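Local coordinates for protein putative glutathione S-transferase (Sinorhizobium meliloti, PDB 4MDC) that probably acts as a homodimeric glutathione transferase, conjugating glutathione to electrophilic substrates, at residues K218-S226 / V244-F252; V132-I141 / S201-I209. All coordinates share one frame; numbering follows the deposited sequence.

Contact 1 of 2, residues K218-S226 / V244-F252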
# COMPACT_ATOMS: atom_id res chain seq x y z
N LYS B 218 -8.12 21.11 -12.74
CA LYS B 218 -7.69 21.33 -14.13
C LYS B 218 -6.46 22.25 -14.25
O LYS B 218 -5.50 21.95 -14.97
CB LYS B 218 -8.83 21.89 -14.98
CG LYS B 218 -8.48 22.01 -16.45
CD LYS B 218 -9.63 22.51 -17.30
CE LYS B 218 -9.21 22.58 -18.77
NZ LYS B 218 -10.31 23.11 -19.62
N GLU B 219 -6.45 23.32 -13.45
CA GLU B 219 -5.35 24.26 -13.47
C GLU B 219 -4.08 23.57 -12.97
O GLU B 219 -2.99 23.73 -13.54
CB GLU B 219 -5.69 25.51 -12.63
CG GLU B 219 -4.56 26.56 -12.57
CD GLU B 219 -3.39 26.23 -11.61
OE1 GLU B 219 -3.62 25.59 -10.55
OE2 GLU B 219 -2.21 26.61 -11.90
N TRP B 220 -4.21 22.82 -11.87
CA TRP B 220 -3.08 22.06 -11.33
C TRP B 220 -2.55 21.00 -12.32
O TRP B 220 -1.30 20.86 -12.53
CB TRP B 220 -3.47 21.47 -9.94
CG TRP B 220 -2.54 20.39 -9.50
CD1 TRP B 220 -1.42 20.51 -8.71
CD2 TRP B 220 -2.62 19.01 -9.87
NE1 TRP B 220 -0.79 19.31 -8.60
CE2 TRP B 220 -1.52 18.36 -9.29
CE3 TRP B 220 -3.54 18.26 -10.60
CZ2 TRP B 220 -1.32 16.99 -9.43
CZ3 TRP B 220 -3.35 16.94 -10.74
CH2 TRP B 220 -2.22 16.30 -10.22
N TYR B 221 -3.47 20.26 -12.99
CA TYR B 221 -3.05 19.22 -13.91
C TYR B 221 -2.36 19.78 -15.16
O TYR B 221 -1.40 19.20 -15.68
CB TYR B 221 -4.20 18.33 -14.31
CG TYR B 221 -3.81 17.17 -15.19
CD1 TYR B 221 -2.94 16.18 -14.76
CD2 TYR B 221 -4.32 17.07 -16.49
CE1 TYR B 221 -2.60 15.10 -15.58
CE2 TYR B 221 -3.95 16.00 -17.31
CZ TYR B 221 -3.07 15.04 -16.85
OH TYR B 221 -2.74 13.95 -17.63
N GLN B 222 -2.83 20.92 -15.61
CA GLN B 222 -2.20 21.59 -16.73
C GLN B 222 -0.74 21.90 -16.42
O GLN B 222 0.11 21.73 -17.29
CB GLN B 222 -2.99 22.83 -17.13
CG GLN B 222 -2.85 23.19 -18.58
CD GLN B 222 -1.63 24.04 -18.76
OE1 GLN B 222 -1.13 24.62 -17.76
NE2 GLN B 222 -1.13 24.12 -19.97
N ARG B 223 -0.42 22.27 -15.18
CA ARG B 223 0.95 22.45 -14.77
C ARG B 223 1.74 21.17 -14.78
O ARG B 223 2.88 21.18 -15.24
CB ARG B 223 1.09 23.04 -13.34
CG ARG B 223 0.77 24.52 -13.18
CD ARG B 223 1.03 24.90 -11.70
NE ARG B 223 -0.21 24.94 -10.93
CZ ARG B 223 -0.35 24.51 -9.67
NH1 ARG B 223 0.68 23.91 -9.00
NH2 ARG B 223 -1.53 24.63 -9.08
N LEU B 224 1.20 20.08 -14.26
CA LEU B 224 1.94 18.81 -14.29
C LEU B 224 2.13 18.27 -15.74
O LEU B 224 3.23 17.83 -16.11
CB LEU B 224 1.26 17.75 -13.50
CG LEU B 224 1.61 17.69 -12.00
CD1 LEU B 224 3.04 17.21 -11.76
CD2 LEU B 224 1.42 19.04 -11.32
N LYS B 225 1.05 18.27 -16.50
CA LYS B 225 1.11 17.68 -17.84
C LYS B 225 2.02 18.42 -18.79
O LYS B 225 2.43 17.85 -19.82
CB LYS B 225 -0.31 17.44 -18.44
CG LYS B 225 -0.88 18.51 -19.34
CD LYS B 225 -2.32 18.22 -19.75
CE LYS B 225 -2.39 17.17 -20.84
NZ LYS B 225 -3.67 17.26 -21.59
N SER B 226 2.33 19.67 -18.47
CA SER B 226 3.27 20.47 -19.28
C SER B 226 4.73 20.27 -18.94
O SER B 226 5.59 20.79 -19.62
CB SER B 226 2.94 21.95 -19.24
OG SER B 226 3.07 22.48 -17.95
N VAL B 244 -8.80 9.86 -25.62
CA VAL B 244 -9.68 11.02 -25.85
C VAL B 244 -8.89 12.13 -26.58
O VAL B 244 -7.68 12.24 -26.43
CB VAL B 244 -10.27 11.50 -24.50
CG1 VAL B 244 -9.28 12.30 -23.66
CG2 VAL B 244 -11.55 12.26 -24.69
N SER B 245 -9.58 12.91 -27.42
CA SER B 245 -8.92 13.83 -28.35
C SER B 245 -8.05 14.89 -27.65
O SER B 245 -7.01 15.24 -28.16
CB SER B 245 -9.93 14.50 -29.32
OG SER B 245 -10.82 15.31 -28.57
N HIS B 246 -8.45 15.35 -26.45
CA HIS B 246 -7.67 16.36 -25.72
C HIS B 246 -6.49 15.78 -24.91
O HIS B 246 -5.75 16.54 -24.24
CB HIS B 246 -8.55 17.15 -24.75
CG HIS B 246 -9.05 16.35 -23.59
ND1 HIS B 246 -10.33 15.85 -23.53
CD2 HIS B 246 -8.46 15.99 -22.41
CE1 HIS B 246 -10.51 15.20 -22.39
NE2 HIS B 246 -9.39 15.27 -21.70
N TYR B 247 -6.30 14.47 -24.97
CA TYR B 247 -5.34 13.81 -24.06
C TYR B 247 -3.94 14.42 -24.06
O TYR B 247 -3.35 14.67 -23.00
CB TYR B 247 -5.24 12.31 -24.39
CG TYR B 247 -4.17 11.59 -23.58
CD1 TYR B 247 -4.28 11.44 -22.20
CD2 TYR B 247 -3.03 11.13 -24.20
CE1 TYR B 247 -3.27 10.84 -21.48
CE2 TYR B 247 -2.04 10.46 -23.51
CZ TYR B 247 -2.15 10.35 -22.12
OH TYR B 247 -1.14 9.71 -21.51
N ALA B 248 -3.39 14.63 -25.27
CA ALA B 248 -2.05 15.15 -25.39
C ALA B 248 -1.98 16.67 -25.46
O ALA B 248 -0.89 17.23 -25.57
CB ALA B 248 -1.35 14.54 -26.61
N ASP B 249 -3.12 17.35 -25.42
CA ASP B 249 -3.21 18.82 -25.65
C ASP B 249 -2.81 19.58 -24.38
O ASP B 249 -3.39 19.32 -23.31
CB ASP B 249 -4.65 19.13 -26.05
CG ASP B 249 -4.86 20.53 -26.61
OD1 ASP B 249 -3.94 21.38 -26.52
OD2 ASP B 249 -5.98 20.77 -27.14
N LEU B 250 -1.78 20.42 -24.46
CA LEU B 250 -1.36 21.19 -23.29
C LEU B 250 -2.33 22.31 -23.00
O LEU B 250 -2.54 22.67 -21.84
CB LEU B 250 0.05 21.77 -23.44
CG LEU B 250 1.14 20.72 -23.69
CD1 LEU B 250 2.53 21.35 -23.63
CD2 LEU B 250 1.07 19.55 -22.75
N ASP B 251 -2.97 22.83 -24.04
CA ASP B 251 -3.97 23.89 -23.88
C ASP B 251 -5.44 23.40 -23.83
O ASP B 251 -6.30 24.21 -24.14
CB ASP B 251 -3.90 24.91 -25.03
CG ASP B 251 -2.49 25.05 -25.66
OD1 ASP B 251 -1.53 25.31 -24.90
OD2 ASP B 251 -2.35 24.92 -26.91
N PHE B 252 -5.72 22.13 -23.49
CA PHE B 252 -7.14 21.61 -23.30
C PHE B 252 -8.00 22.46 -22.38
O PHE B 252 -7.51 23.35 -21.70
CB PHE B 252 -7.23 20.14 -22.79
CG PHE B 252 -6.98 19.95 -21.29
CD1 PHE B 252 -5.73 20.26 -20.72
CD2 PHE B 252 -7.98 19.44 -20.43
CE1 PHE B 252 -5.49 20.08 -19.35
CE2 PHE B 252 -7.73 19.23 -19.05
CZ PHE B 252 -6.49 19.58 -18.51
OXT PHE B 252 -9.21 22.18 -22.29
O HOH W 1 -3.85 14.05 -20.00

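Contact 2 of 2, residues V132-I141 / S201-I209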
# COMPACT_ATOMS: atom_id res chain seq x y z
N VAL B 132 -11.52 3.35 -7.93
CA VAL B 132 -11.79 3.77 -9.33
C VAL B 132 -10.90 3.07 -10.38
O VAL B 132 -11.40 2.33 -11.26
CB VAL B 132 -11.57 5.27 -9.51
CG1 VAL B 132 -11.81 5.68 -10.99
CG2 VAL B 132 -12.48 6.09 -8.62
N THR B 133 -9.59 3.29 -10.32
CA THR B 133 -8.78 3.13 -11.51
C THR B 133 -8.56 1.68 -11.87
O THR B 133 -8.70 1.28 -13.04
CB THR B 133 -7.45 3.87 -11.34
OG1 THR B 133 -7.66 5.17 -10.75
CG2 THR B 133 -6.84 4.13 -12.70
N ARG B 134 -8.19 0.86 -10.90
CA ARG B 134 -7.96 -0.57 -11.20
C ARG B 134 -9.20 -1.30 -11.78
O ARG B 134 -9.12 -1.92 -12.88
CB ARG B 134 -7.42 -1.29 -9.95
CG ARG B 134 -7.31 -2.79 -10.15
CD ARG B 134 -6.52 -3.49 -9.06
NE ARG B 134 -7.15 -3.42 -7.72
CZ ARG B 134 -6.70 -2.74 -6.65
NH1 ARG B 134 -7.40 -2.82 -5.52
NH2 ARG B 134 -5.61 -1.98 -6.67
N PRO B 135 -10.37 -1.20 -11.12
CA PRO B 135 -11.53 -1.86 -11.75
C PRO B 135 -11.96 -1.29 -13.13
O PRO B 135 -12.39 -2.04 -14.01
CB PRO B 135 -12.66 -1.69 -10.73
CG PRO B 135 -12.17 -0.69 -9.71
CD PRO B 135 -10.66 -0.67 -9.76
N LEU B 136 -11.80 0.01 -13.31
CA LEU B 136 -12.20 0.64 -14.55
C LEU B 136 -11.29 0.22 -15.69
O LEU B 136 -11.75 -0.13 -16.80
CB LEU B 136 -12.17 2.14 -14.39
CG LEU B 136 -12.84 2.92 -15.49
CD1 LEU B 136 -13.54 4.10 -14.89
CD2 LEU B 136 -11.77 3.38 -16.49
N VAL B 137 -9.98 0.25 -15.42
CA VAL B 137 -8.99 -0.20 -16.44
C VAL B 137 -9.24 -1.69 -16.80
O VAL B 137 -9.14 -2.12 -17.97
CB VAL B 137 -7.56 0.06 -15.92
CG1 VAL B 137 -6.53 -0.70 -16.73
CG2 VAL B 137 -7.25 1.55 -15.93
N ARG B 138 -9.52 -2.49 -15.80
CA ARG B 138 -9.73 -3.92 -16.07
C ARG B 138 -10.92 -4.12 -16.99
O ARG B 138 -10.84 -4.89 -17.96
CB ARG B 138 -9.96 -4.68 -14.77
CG ARG B 138 -10.17 -6.17 -14.98
CD ARG B 138 -10.37 -6.94 -13.69
NE ARG B 138 -10.82 -8.29 -13.99
CZ ARG B 138 -10.04 -9.32 -14.28
NH1 ARG B 138 -8.72 -9.19 -14.30
NH2 ARG B 138 -10.59 -10.51 -14.53
N GLU B 139 -12.00 -3.43 -16.74
CA GLU B 139 -13.18 -3.57 -17.57
C GLU B 139 -13.01 -2.98 -18.98
O GLU B 139 -13.41 -3.61 -19.96
CB GLU B 139 -14.39 -2.93 -16.93
CG GLU B 139 -14.86 -3.61 -15.66
CD GLU B 139 -15.02 -5.13 -15.81
OE1 GLU B 139 -15.61 -5.58 -16.82
OE2 GLU B 139 -14.51 -5.87 -14.95
N ARG B 140 -12.37 -1.82 -19.07
CA ARG B 140 -12.19 -1.13 -20.37
C ARG B 140 -10.99 -1.52 -21.19
O ARG B 140 -10.99 -1.38 -22.40
CB ARG B 140 -12.18 0.37 -20.13
CG ARG B 140 -13.52 0.76 -19.58
CD ARG B 140 -13.91 2.19 -19.87
NE ARG B 140 -13.78 2.48 -21.30
CZ ARG B 140 -13.47 3.67 -21.82
NH1 ARG B 140 -13.34 4.73 -21.06
NH2 ARG B 140 -13.31 3.80 -23.13
N ILE B 141 -9.92 -1.94 -20.56
CA ILE B 141 -8.67 -2.23 -21.28
C ILE B 141 -8.59 -3.80 -21.30
O ILE B 141 -8.74 -4.49 -22.35
CB ILE B 141 -7.44 -1.51 -20.60
CG1 ILE B 141 -7.59 0.05 -20.59
CG2 ILE B 141 -6.11 -1.89 -21.24
CD1 ILE B 141 -7.57 0.68 -21.94
N SER B 201 -3.80 10.91 -15.32
CA SER B 201 -3.43 10.76 -16.74
C SER B 201 -4.02 9.49 -17.33
O SER B 201 -4.41 9.45 -18.54
CB SER B 201 -1.92 10.81 -16.96
OG SER B 201 -1.26 9.63 -16.53
N VAL B 202 -4.15 8.44 -16.52
CA VAL B 202 -4.75 7.17 -16.99
C VAL B 202 -6.27 7.37 -17.25
O VAL B 202 -6.81 6.95 -18.30
CB VAL B 202 -4.49 6.04 -15.99
CG1 VAL B 202 -5.29 4.79 -16.27
CG2 VAL B 202 -2.99 5.71 -15.95
N LEU B 203 -6.94 7.93 -16.24
CA LEU B 203 -8.35 8.21 -16.36
C LEU B 203 -8.61 9.16 -17.53
O LEU B 203 -9.62 8.99 -18.23
CB LEU B 203 -8.92 8.75 -15.06
CG LEU B 203 -8.85 7.67 -13.96
CD1 LEU B 203 -9.18 8.27 -12.59
CD2 LEU B 203 -9.78 6.53 -14.25
N ASP B 204 -7.74 10.16 -17.70
CA ASP B 204 -7.94 11.15 -18.76
C ASP B 204 -7.72 10.54 -20.11
O ASP B 204 -8.51 10.84 -21.05
CB ASP B 204 -7.03 12.36 -18.55
CG ASP B 204 -7.48 13.59 -19.37
OD1 ASP B 204 -8.69 13.91 -19.38
OD2 ASP B 204 -6.57 14.17 -20.01
N TYR B 205 -6.75 9.65 -20.26
CA TYR B 205 -6.56 8.89 -21.53
C TYR B 205 -7.89 8.24 -21.94
O TYR B 205 -8.32 8.24 -23.12
CB TYR B 205 -5.55 7.78 -21.32
CG TYR B 205 -5.16 7.05 -22.58
CD1 TYR B 205 -5.98 6.07 -23.13
CD2 TYR B 205 -3.93 7.32 -23.19
CE1 TYR B 205 -5.56 5.38 -24.29
CE2 TYR B 205 -3.53 6.66 -24.35
CZ TYR B 205 -4.37 5.72 -24.90
OH TYR B 205 -3.96 5.05 -26.03
N LEU B 206 -8.56 7.67 -20.96
CA LEU B 206 -9.83 6.96 -21.19
C LEU B 206 -11.07 7.88 -21.31
O LEU B 206 -12.17 7.38 -21.49
CB LEU B 206 -10.04 5.94 -20.06
CG LEU B 206 -9.08 4.74 -20.07
CD1 LEU B 206 -9.20 3.97 -18.76
CD2 LEU B 206 -9.38 3.83 -21.25
N GLY B 207 -10.87 9.18 -21.13
CA GLY B 207 -11.95 10.14 -21.21
C GLY B 207 -12.93 10.10 -20.06
O GLY B 207 -14.07 10.50 -20.21
N GLU B 208 -12.48 9.64 -18.90
CA GLU B 208 -13.35 9.43 -17.76
C GLU B 208 -13.51 10.65 -16.83
O GLU B 208 -14.30 10.59 -15.90
CB GLU B 208 -12.86 8.22 -16.94
CG GLU B 208 -12.82 6.93 -17.74
CD GLU B 208 -14.19 6.26 -17.88
OE1 GLU B 208 -15.18 6.69 -17.23
OE2 GLU B 208 -14.28 5.29 -18.64
N ILE B 209 -12.77 11.71 -17.07
CA ILE B 209 -12.83 12.90 -16.22
C ILE B 209 -13.62 14.03 -16.90
O ILE B 209 -13.28 14.42 -18.01
CB ILE B 209 -11.44 13.40 -15.91
CG1 ILE B 209 -10.76 12.37 -15.03
CG2 ILE B 209 -11.44 14.71 -15.16
CD1 ILE B 209 -9.30 12.49 -15.08
O HOH W 2 -12.45 6.02 -24.38

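Contact 1 of 2, residues K218-S226 / V244-F252
The C-terminal tail of the helical GST domain folds back here over helix 215-225, and its last residue, Phe252, is set among Lys218, Tyr221 and Lys225. Lys218 CE and Lys225 NZ stand on opposite sides of the Phe252 ring. The extended Lys218 chain slides past the ring in the reverse direction. Its CE sits over one face as a CH-pi contact, 3.9 Å from the Phe252 ring centroid. Lys218 NZ then reaches the terminal carboxylate in a salt bridge, 3.0 Å from Phe252 OXT. Lys218 NZ is also an off-centre cation-pi partner of the ring, and so, nearer, is Lys225 NZ, 4.3 Å from the Phe252 centroid. Lys225 crosses the ring at a slant, its CD 3.7 Å from Phe252 CE1. The Tyr221 side chain runs at about a right angle to that of Phe252. Phe252 CZ meets the edge of the Tyr221 ring near its plane, while Trp211 packs edge-to-face on Phe252.

The tail itself is a run of type I beta turns, Val244-Tyr247, His246-Asp249 and Asp249-Phe252, and these turn carbonyls toward the helix. The Lys225 chain bends at chi3 (-78°), which carries NZ in among them. Lys225 NZ bonds to Asp249 O at 2.7 Å, and again to Tyr247 O at 3.0 Å. Tyr247 O also accepts a hydrogen bond from a water, which itself accepts one from Tyr221 OH. Nearer the end of the tail, Gln222 NE2 gives a nearly straight bond to Leu250 O (2.8 Å, 170°). All three donors stand above the carbonyl planes, though Leu250 O lies in the Gln222 amide plane. Leu250 CD2 rests 3.7 Å from Lys225 O, and its side chain also touches Leu234 of helix 231-235.

Contact 2 of 2, residues V132-I141 / S201-I209
Glu208 OE2 is gripped by two arginines, Arg140 across this contact and Arg164 of helix 157-165. Arg140 NH1 makes the salt bridge at 2.7 Å from Glu208 OE2. It arrives on the anti side of the carboxylate, and the two flat groups are turned 65° apart. The same NH1 also bonds to Leu206 O at 2.9 Å, in the carbonyl plane and on a lone pair. A water joins Arg140 NH2 to that carbonyl, so NH1 directly and NH2 through water serve the carbonyl of Leu206, just past helix 191-205. A bend at chi3 (52°) turns the Arg140 head to this position, with Leu206 CD2 over one guanidinium face.

That helix closes with a Schellman motif, in which Gly207 takes positive phi. Away from the polar end, the axes of 132-141 and 201-205 lie 35° apart within the GST C-terminal domain. Ile141 CD1 meets Leu206 CD2 at 3.7 Å. Val137 CG2 lies 3.8 Å from Val202 CG1, their side chains crossing near a right angle. Val202 CG1 also meets Thr133 CG2. Val132 CG1 approaches Leu203 CD2 at 3.9 Å.

With two arginines on one carboxylate oxygen, Glu208 is probably held ionised, and its charge ties the turn after one helix to two others.

Contact 2 belongs to the core of the helical domain, and most of its touching residues are buried. Contact 1 lies nearer the surface and is only partly buried. Contact 2 joins helix 111-145 to helix 191-205 and the turn after it, through aliphatic packing with one arginine-carboxylate cluster at its edge. Contact 1 joins a helix to an irregular tail, mostly through lysine and glutamine bonds to carbonyls and to the chain end, around one aromatic ring. The two share no segment, but helices 191-205 and 215-225 follow each other in the chain. The two contacts also touch directly: His246 of the tail probably hydrogen-bonds to Asp204, and Val244 N to Tyr205 O. The segment 201-209 therefore faces both helix 111-145 and the tail.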